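Local coordinates for protein putative xanthine dehydrogenase YAGS fad-binding subunit (Escherichia coli, PDB 5G5G) that probably acts in the molybdenum hydroxylase PaoABC as the subunit that carries the molybdenum and pterin cytosine dinucleotide cofactor and oxidises aldehydes in the periplasm, at residues S397-K411 / Q670-S682. Sequence-based numbering, arbitrary orientation. Where two conformers were deposited one is given.
Sequences SRRQLIECLRTGADK and QEVIFLDDTDPIS
Arg-398 and Gln-400 converge on Asp-677, a worked example of one carboxylate oxygen shared by an ion pair and an amide N-H hydrogen bond. With CG between its backbone N and carbonyl carbon (chi1 66°), Arg-398 lays its guanidinium alongside residues 676-678. Asp-677 OD1 sits over one face, 3.3 Å from Arg-398 NE, so this salt bridge works through charge alone, whereas Thr-678 O lies at the edge, in plane, 2.8 Å from NH1. The Gln-400 amide and Asp-677 carboxylate planes are 12° apart, the side chains sliding past each other in opposite directions; NE2 donates to OD1 on the anti side (2.8 Å), tilted out of the carboxylate plane in a bent bond, and less closely to Asp-676 O (3.2 Å). The Asp-677 side chain is about 8 Å from the bound pterin cytosine dinucleotide. At one end, Ser-397 OG donates to the syn lone pair of Asp-679 OD2 at 2.6 Å, while Asp-679 OD1 closes an Asx turn onto Ile-681 N. At the other, Leu-675 rests CD1 against Cys-404 SG (3.8 Å) and Glu-403 CB. Lys-411 lays CG against Ile-673 CD1. Helix residues 401-411 run roughly antiparallel, at 140°, to edge-strand residues 670-674, their other flank against helix 376-382; the strand pairs with strand 602-612 and is backed by helix 619-638.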
ATOM      1  N   SER C 397     -31.924  12.420   6.920  1.00 15.65           N
ATOM      2  CA  SER C 397     -32.042  13.690   6.152  1.00 17.16           C
ATOM      3  C   SER C 397     -32.488  13.385   4.749  1.00 19.10           C
ATOM      4  O   SER C 397     -33.363  14.071   4.151  1.00 20.55           O
ATOM      5  CB  SER C 397     -30.724  14.475   6.165  1.00 16.79           C
ATOM      6  OG  SER C 397     -29.679  13.671   5.703  1.00 14.78           O
ATOM      7  N   ARG C 398     -31.867  12.356   4.236  1.00 19.77           N
ATOM      8  CA  ARG C 398     -32.339  11.623   3.098  1.00 20.91           C
ATOM      9  C   ARG C 398     -31.604  10.319   2.919  1.00 19.56           C
ATOM     10  O   ARG C 398     -30.423  10.177   3.255  1.00 18.95           O
ATOM     11  CB  ARG C 398     -32.291  12.392   1.819  1.00 23.12           C
ATOM     12  CG  ARG C 398     -30.979  12.785   1.269  1.00 22.79           C
ATOM     13  CD  ARG C 398     -31.224  13.650   0.015  1.00 24.89           C
ATOM     14  NE  ARG C 398     -31.922  12.874  -1.057  1.00 27.10           N
ATOM     15  CZ  ARG C 398     -32.193  13.306  -2.299  1.00 26.53           C
ATOM     16  NH1 ARG C 398     -31.780  14.500  -2.706  1.00 24.16           N
ATOM     17  NH2 ARG C 398     -32.815  12.500  -3.164  1.00 27.03           N
ATOM     18  N   ARG C 399     -32.309   9.361   2.360  1.00 17.42           N
ATOM     19  CA  ARG C 399     -31.749   8.022   2.343  1.00 17.45           C
ATOM     20  C   ARG C 399     -32.252   7.329   1.105  1.00 17.23           C
ATOM     21  O   ARG C 399     -33.447   7.075   1.004  1.00 16.91           O
ATOM     22  CB  ARG C 399     -32.157   7.235   3.601  1.00 16.62           C
ATOM     23  CG  ARG C 399     -31.807   5.760   3.502  1.00 15.89           C
ATOM     24  CD  ARG C 399     -31.998   5.076   4.834  1.00 16.25           C
ATOM     25  NE  ARG C 399     -32.048   3.630   4.654  1.00 15.66           N
ATOM     26  CZ  ARG C 399     -31.639   2.728   5.540  1.00 15.92           C
ATOM     27  NH1 ARG C 399     -31.066   3.092   6.671  1.00 15.83           N
ATOM     28  NH2 ARG C 399     -31.806   1.429   5.257  1.00 16.30           N
ATOM     29  N   GLN C 400     -31.288   6.996   0.244  1.00 17.65           N
ATOM     30  CA  GLN C 400     -31.537   6.382  -1.040  1.00 19.60           C
ATOM     31  C   GLN C 400     -30.824   5.044  -1.196  1.00 17.73           C
ATOM     32  O   GLN C 400     -30.385   4.711  -2.314  1.00 16.81           O
ATOM     33  CB  GLN C 400     -31.034   7.309  -2.158  1.00 22.47           C
ATOM     34  CG  GLN C 400     -31.696   8.635  -2.114  1.00 27.18           C
ATOM     35  CD  GLN C 400     -31.588   9.340  -3.440  1.00 32.42           C
ATOM     36  OE1 GLN C 400     -32.557   9.331  -4.210  1.00 40.41           O
ATOM     37  NE2 GLN C 400     -30.434   9.956  -3.716  1.00 29.62           N
ATOM     38  N   LEU C 401     -30.719   4.261  -0.106  1.00 16.25           N
ATOM     39  CA  LEU C 401     -30.107   2.975  -0.223  1.00 15.93           C
ATOM     40  C   LEU C 401     -30.842   2.086  -1.226  1.00 15.13           C
ATOM     41  O   LEU C 401     -30.202   1.410  -2.046  1.00 14.62           O
ATOM     42  CB  LEU C 401     -30.035   2.268   1.124  1.00 16.33           C
ATOM     43  CG  LEU C 401     -29.459   0.850   1.075  1.00 16.86           C
ATOM     44  CD1 LEU C 401     -27.991   0.849   0.636  1.00 17.25           C
ATOM     45  CD2 LEU C 401     -29.590   0.199   2.441  1.00 17.94           C
ATOM     46  N   ILE C 402     -32.179   2.060  -1.129  1.00 14.84           N
ATOM     47  CA  ILE C 402     -32.993   1.286  -2.072  1.00 15.04           C
ATOM     48  C   ILE C 402     -32.604   1.590  -3.503  1.00 15.00           C
ATOM     49  O   ILE C 402     -32.317   0.681  -4.326  1.00 14.32           O
ATOM     50  CB  ILE C 402     -34.484   1.554  -1.836  1.00 15.73           C
ATOM     51  CG1 ILE C 402     -34.951   0.997  -0.465  1.00 15.97           C
ATOM     52  CG2 ILE C 402     -35.313   0.982  -2.961  1.00 15.97           C
ATOM     53  CD1 ILE C 402     -36.419   1.248  -0.117  1.00 17.08           C
ATOM     54  N   GLU C 403     -32.544   2.896  -3.807  1.00 14.99           N
ATOM     55  CA  GLU C 403     -32.185   3.342  -5.155  1.00 16.23           C
ATOM     56  C   GLU C 403     -30.747   3.010  -5.580  1.00 15.13           C
ATOM     57  O   GLU C 403     -30.517   2.679  -6.771  1.00 15.18           O
ATOM     58  CB  GLU C 403     -32.481   4.829  -5.284  1.00 17.95           C
ATOM     59  CG  GLU C 403     -33.967   5.114  -5.244  1.00 20.57           C
ATOM     60  CD  GLU C 403     -34.597   5.282  -3.831  1.00 23.07           C
ATOM     61  OE1 GLU C 403     -33.915   5.190  -2.768  1.00 22.06           O
ATOM     62  OE2 GLU C 403     -35.863   5.437  -3.821  1.00 28.70           O
ATOM     63  N   CYS C 404     -29.800   3.052  -4.632  1.00 14.47           N
ATOM     64  CA  CYS C 404     -28.463   2.547  -4.907  1.00 14.33           C
ATOM     65  C   CYS C 404     -28.511   1.068  -5.353  1.00 14.00           C
ATOM     66  O   CYS C 404     -27.928   0.660  -6.380  1.00 13.30           O
ATOM     67  CB  CYS C 404     -27.554   2.675  -3.716  1.00 15.06           C
ATOM     68  SG  CYS C 404     -27.097   4.384  -3.367  1.00 16.57           S
ATOM     69  N   LEU C 405     -29.278   0.269  -4.607  1.00 13.58           N
ATOM     70  CA  LEU C 405     -29.322  -1.146  -4.869  1.00 13.85           C
ATOM     71  C   LEU C 405     -30.038  -1.445  -6.165  1.00 14.77           C
ATOM     72  O   LEU C 405     -29.576  -2.267  -6.976  1.00 14.26           O
ATOM     73  CB  LEU C 405     -29.960  -1.856  -3.704  1.00 14.40           C
ATOM     74  CG  LEU C 405     -29.113  -1.899  -2.450  1.00 14.04           C
ATOM     75  CD1 LEU C 405     -29.986  -2.347  -1.328  1.00 14.57           C
ATOM     76  CD2 LEU C 405     -27.907  -2.819  -2.609  1.00 14.57           C
ATOM     77  N   ARG C 406     -31.168  -0.785  -6.398  1.00 16.23           N
ATOM     78  CA  ARG C 406     -31.930  -1.034  -7.660  1.00 17.73           C
ATOM     79  C   ARG C 406     -31.169  -0.586  -8.902  1.00 17.08           C
ATOM     80  O   ARG C 406     -31.089  -1.315  -9.916  1.00 16.81           O
ATOM     81  CB  ARG C 406     -33.334  -0.385  -7.628  1.00 20.83           C
ATOM     82  CG  ARG C 406     -34.317  -0.994  -6.639  1.00 23.70           C
ATOM     83  CD  ARG C 406     -35.747  -0.588  -6.983  1.00 29.32           C
ATOM     84  NE  ARG C 406     -36.742  -1.418  -6.294  1.00 33.98           N
ATOM     85  CZ  ARG C 406     -37.728  -0.973  -5.510  1.00 38.23           C
ATOM     86  NH1 ARG C 406     -37.962   0.337  -5.303  1.00 41.56           N
ATOM     87  NH2 ARG C 406     -38.537  -1.870  -4.949  1.00 41.84           N
ATOM     88  N   THR C 407     -30.561   0.601  -8.829  1.00 16.53           N
ATOM     89  CA  THR C 407     -29.764   1.122  -9.938  1.00 16.34           C
ATOM     90  C   THR C 407     -28.584   0.219 -10.196  1.00 15.39           C
ATOM     91  O   THR C 407     -28.310  -0.143 -11.361  1.00 15.49           O
ATOM     92  CB  THR C 407     -29.254   2.543  -9.637  1.00 16.99           C
ATOM     93  OG1 THR C 407     -30.379   3.413  -9.486  1.00 17.96           O
ATOM     94  CG2 THR C 407     -28.353   3.094 -10.755  1.00 16.89           C
ATOM     95  N   GLY C 408     -27.911  -0.188  -9.118  1.00 15.01           N
ATOM     96  CA  GLY C 408     -26.800  -1.108  -9.251  1.00 15.24           C
ATOM     97  C   GLY C 408     -27.156  -2.452  -9.846  1.00 15.67           C
ATOM     98  O   GLY C 408     -26.461  -2.945 -10.778  1.00 15.65           O
ATOM     99  N   ALA C 409     -28.241  -3.048  -9.347  1.00 16.19           N
ATOM    100  CA  ALA C 409     -28.680  -4.356  -9.850  1.00 17.53           C
ATOM    101  C   ALA C 409     -28.942  -4.282 -11.351  1.00 17.60           C
ATOM    102  O   ALA C 409     -28.582  -5.196 -12.085  1.00 17.43           O
ATOM    103  CB  ALA C 409     -29.949  -4.842  -9.124  1.00 17.70           C
ATOM    104  N   ASP C 410     -29.630  -3.215 -11.789  1.00 18.43           N
ATOM    105  CA  ASP C 410     -29.976  -3.019 -13.215  1.00 19.59           C
ATOM    106  C   ASP C 410     -28.726  -2.866 -14.086  1.00 19.57           C
ATOM    107  O   ASP C 410     -28.610  -3.507 -15.116  1.00 19.32           O
ATOM    108  CB  ASP C 410     -30.923  -1.799 -13.402  1.00 21.26           C
ATOM    109  CG  ASP C 410     -32.370  -2.045 -12.864  1.00 24.57           C
ATOM    110  OD1 ASP C 410     -32.744  -3.189 -12.533  1.00 26.22           O
ATOM    111  OD2 ASP C 410     -33.160  -1.063 -12.779  1.00 27.53           O
ATOM    112  N   LYS C 411     -27.817  -1.995 -13.686  1.00 19.26           N
ATOM    113  CA  LYS C 411     -26.614  -1.741 -14.455  1.00 20.35           C
ATOM    114  C   LYS C 411     -25.711  -2.960 -14.496  1.00 19.68           C
ATOM    115  O   LYS C 411     -25.126  -3.251 -15.531  1.00 18.73           O
ATOM    116  CB  LYS C 411     -25.819  -0.579 -13.855  1.00 21.70           C
ATOM    117  CG  LYS C 411     -24.505  -0.297 -14.532  1.00 25.35           C
ATOM    118  CD  LYS C 411     -24.664   0.234 -15.956  1.00 29.38           C
ATOM    119  CE  LYS C 411     -23.319   0.502 -16.661  1.00 33.73           C
ATOM    120  NZ  LYS C 411     -22.330   1.096 -15.728  1.00 34.88           N
ATOM    121  N   GLN C 670     -13.695  -1.272 -13.086  1.00 16.05           N
ATOM    122  CA  GLN C 670     -14.337  -0.619 -11.910  1.00 15.12           C
ATOM    123  C   GLN C 670     -15.245   0.542 -12.362  1.00 15.63           C
ATOM    124  O   GLN C 670     -14.762   1.539 -12.922  1.00 15.72           O
ATOM    125  CB  GLN C 670     -13.303  -0.117 -10.941  1.00 14.14           C
ATOM    126  CG  GLN C 670     -12.473  -1.220 -10.315  1.00 14.15           C
ATOM    127  CD  GLN C 670     -11.318  -0.674  -9.459  1.00 14.18           C
ATOM    128  OE1 GLN C 670     -10.673   0.351  -9.783  1.00 13.83           O
ATOM    129  NE2 GLN C 670     -11.039  -1.370  -8.391  1.00 14.26           N
ATOM    130  N   GLU C 671     -16.543   0.403 -12.120  1.00 15.01           N
ATOM    131  CA  GLU C 671     -17.542   1.420 -12.501  1.00 16.15           C
ATOM    132  C   GLU C 671     -18.158   2.048 -11.265  1.00 14.31           C
ATOM    133  O   GLU C 671     -18.328   1.402 -10.249  1.00 12.70           O
ATOM    134  CB  GLU C 671     -18.629   0.832 -13.369  1.00 19.16           C
ATOM    135  CG  GLU C 671     -18.103   0.303 -14.699  1.00 24.27           C
ATOM    136  CD  GLU C 671     -17.600   1.419 -15.624  1.00 31.22           C
ATOM    137  OE1 GLU C 671     -18.189   2.546 -15.583  1.00 38.26           O
ATOM    138  OE2 GLU C 671     -16.590   1.167 -16.368  1.00 37.21           O
ATOM    139  N   VAL C 672     -18.423   3.337 -11.352  1.00 14.14           N
ATOM    140  CA  VAL C 672     -19.014   4.089 -10.262  1.00 13.80           C
ATOM    141  C   VAL C 672     -20.192   4.911 -10.803  1.00 14.32           C
ATOM    142  O   VAL C 672     -20.053   5.547 -11.844  1.00 14.32           O
ATOM    143  CB  VAL C 672     -18.014   5.042  -9.599  1.00 13.84           C
ATOM    144  CG1 VAL C 672     -18.681   5.793  -8.441  1.00 14.35           C
ATOM    145  CG2 VAL C 672     -16.768   4.333  -9.071  1.00 13.48           C
ATOM    146  N   ILE C 673     -21.316   4.936 -10.071  1.00 13.66           N
ATOM    147  CA  ILE C 673     -22.460   5.816 -10.428  1.00 14.41           C
ATOM    148  C   ILE C 673     -22.772   6.597  -9.166  1.00 13.70           C
ATOM    149  O   ILE C 673     -22.927   5.982  -8.103  1.00 13.45           O
ATOM    150  CB  ILE C 673     -23.688   5.011 -10.841  1.00 15.35           C
ATOM    151  CG1 ILE C 673     -23.422   4.272 -12.177  1.00 16.15           C
ATOM    152  CG2 ILE C 673     -24.931   5.907 -10.977  1.00 16.10           C
ATOM    153  CD1 ILE C 673     -24.493   3.296 -12.563  1.00 17.27           C
ATOM    154  N   PHE C 674     -22.893   7.912  -9.300  1.00 13.34           N
ATOM    155  CA  PHE C 674     -23.351   8.753  -8.207  1.00 13.51           C
ATOM    156  C   PHE C 674     -24.779   9.137  -8.432  1.00 14.35           C
ATOM    157  O   PHE C 674     -25.090   9.751  -9.439  1.00 14.22           O
ATOM    158  CB  PHE C 674     -22.507  10.004  -8.065  1.00 13.38           C
ATOM    159  CG  PHE C 674     -21.081   9.706  -7.678  1.00 13.18           C
ATOM    160  CD1 PHE C 674     -20.797   9.271  -6.384  1.00 13.62           C
ATOM    161  CD2 PHE C 674     -20.074   9.902  -8.574  1.00 13.90           C
ATOM    162  CE1 PHE C 674     -19.478   8.992  -5.989  1.00 13.62           C
ATOM    163  CE2 PHE C 674     -18.762   9.617  -8.196  1.00 13.79           C
ATOM    164  CZ  PHE C 674     -18.485   9.145  -6.921  1.00 13.69           C
ATOM    165  N   LEU C 675     -25.653   8.777  -7.509  1.00 15.24           N
ATOM    166  CA  LEU C 675     -26.999   9.318  -7.530  1.00 17.81           C
ATOM    167  C   LEU C 675     -26.956  10.786  -7.145  1.00 19.44           C
ATOM    168  O   LEU C 675     -26.093  11.215  -6.353  1.00 18.87           O
ATOM    169  CB  LEU C 675     -27.888   8.554  -6.520  1.00 19.89           C
ATOM    170  CG  LEU C 675     -28.063   7.062  -6.827  1.00 22.27           C
ATOM    171  CD1 LEU C 675     -29.114   6.424  -5.908  1.00 24.20           C
ATOM    172  CD2 LEU C 675     -28.462   6.796  -8.247  1.00 23.29           C
ATOM    173  N   ASP C 676     -27.838  11.587  -7.719  1.00 19.58           N
ATOM    174  CA  ASP C 676     -28.049  12.991  -7.296  0.50 20.75           C
ATOM    175  C   ASP C 676     -28.648  12.828  -5.885  1.00 21.49           C
ATOM    176  O   ASP C 676     -29.759  12.331  -5.761  1.00 25.97           O
ATOM    177  CB  ASP C 676     -29.122  13.769  -8.158  0.50 20.19           C
ATOM    178  CG  ASP C 676     -28.582  14.487  -9.462  0.50 20.26           C
ATOM    179  OD1 ASP C 676     -27.366  14.409  -9.733  0.50 20.48           O
ATOM    180  OD2 ASP C 676     -29.415  15.127 -10.243  0.50 17.74           O
ATOM    181  N   ASP C 677     -27.953  13.213  -4.855  1.00 21.82           N
ATOM    182  CA  ASP C 677     -28.427  13.006  -3.533  1.00 20.56           C
ATOM    183  C   ASP C 677     -28.361  14.325  -2.763  1.00 18.55           C
ATOM    184  O   ASP C 677     -28.224  14.338  -1.564  1.00 17.96           O
ATOM    185  CB  ASP C 677     -27.546  11.932  -2.948  1.00 20.64           C
ATOM    186  CG  ASP C 677     -27.981  11.460  -1.619  1.00 20.80           C
ATOM    187  OD1 ASP C 677     -29.195  11.085  -1.491  1.00 23.65           O
ATOM    188  OD2 ASP C 677     -27.099  11.410  -0.689  1.00 21.35           O
ATOM    189  N   THR C 678     -28.535  15.424  -3.482  1.00 19.52           N
ATOM    190  CA  THR C 678     -28.420  16.801  -2.953  1.00 19.47           C
ATOM    191  C   THR C 678     -29.157  16.917  -1.623  1.00 18.62           C
ATOM    192  O   THR C 678     -30.379  16.610  -1.551  1.00 17.35           O
ATOM    193  CB  THR C 678     -29.059  17.790  -3.966  1.00 22.14           C
ATOM    194  OG1 THR C 678     -28.353  17.651  -5.201  1.00 27.94           O
ATOM    195  CG2 THR C 678     -28.968  19.201  -3.524  1.00 21.85           C
ATOM    196  N   ASP C 679     -28.425  17.302  -0.579  1.00 16.26           N
ATOM    197  CA  ASP C 679     -28.938  17.225   0.781  1.00 16.02           C
ATOM    198  C   ASP C 679     -28.834  18.566   1.445  1.00 15.97           C
ATOM    199  O   ASP C 679     -27.825  18.865   2.043  1.00 15.27           O
ATOM    200  CB  ASP C 679     -28.221  16.142   1.609  1.00 15.99           C
ATOM    201  CG  ASP C 679     -29.001  15.778   2.893  1.00 16.60           C
ATOM    202  OD1 ASP C 679     -29.881  16.583   3.298  1.00 17.42           O
ATOM    203  OD2 ASP C 679     -28.777  14.666   3.428  1.00 17.56           O
ATOM    204  N   PRO C 680     -29.893  19.371   1.370  1.00 16.38           N
ATOM    205  CA  PRO C 680     -29.848  20.702   2.004  1.00 17.06           C
ATOM    206  C   PRO C 680     -29.800  20.698   3.533  1.00 16.55           C
ATOM    207  O   PRO C 680     -29.543  21.756   4.108  1.00 16.81           O
ATOM    208  CB  PRO C 680     -31.110  21.382   1.531  1.00 17.71           C
ATOM    209  CG  PRO C 680     -31.976  20.347   0.971  1.00 18.06           C
ATOM    210  CD  PRO C 680     -31.207  19.103   0.723  1.00 17.22           C
ATOM    211  N   ILE C 681     -29.997  19.542   4.177  1.00 16.58           N
ATOM    212  CA  ILE C 681     -29.873  19.462   5.637  1.00 16.80           C
ATOM    213  C   ILE C 681     -28.391  19.490   6.051  1.00 15.85           C
ATOM    214  O   ILE C 681     -28.054  19.852   7.179  1.00 15.51           O
ATOM    215  CB  ILE C 681     -30.651  18.252   6.172  1.00 17.66           C
ATOM    216  CG1 ILE C 681     -32.164  18.564   5.984  1.00 18.60           C
ATOM    217  CG2 ILE C 681     -30.338  17.983   7.623  1.00 18.16           C
ATOM    218  CD1 ILE C 681     -33.022  17.345   6.097  1.00 19.67           C
ATOM    219  N   SER C 682     -27.530  19.069   5.152  1.00 14.37           N
ATOM    220  CA  SER C 682     -26.094  18.955   5.423  1.00 13.84           C
ATOM    221  C   SER C 682     -25.344  20.295   5.592  1.00 13.73           C
ATOM    222  O   SER C 682     -24.580  20.458   6.557  1.00 13.57           O
ATOM    223  CB  SER C 682     -25.403  18.119   4.322  1.00 13.34           C
ATOM    224  OG  SER C 682     -23.960  18.006   4.532  1.00 12.97           O
TER
HETATM  225  O   HOH W   1     -32.516  16.344   2.639  1.00 22.19           O
HETATM  226  O   HOH W   2     -29.127   8.932   0.434  1.00 22.40           O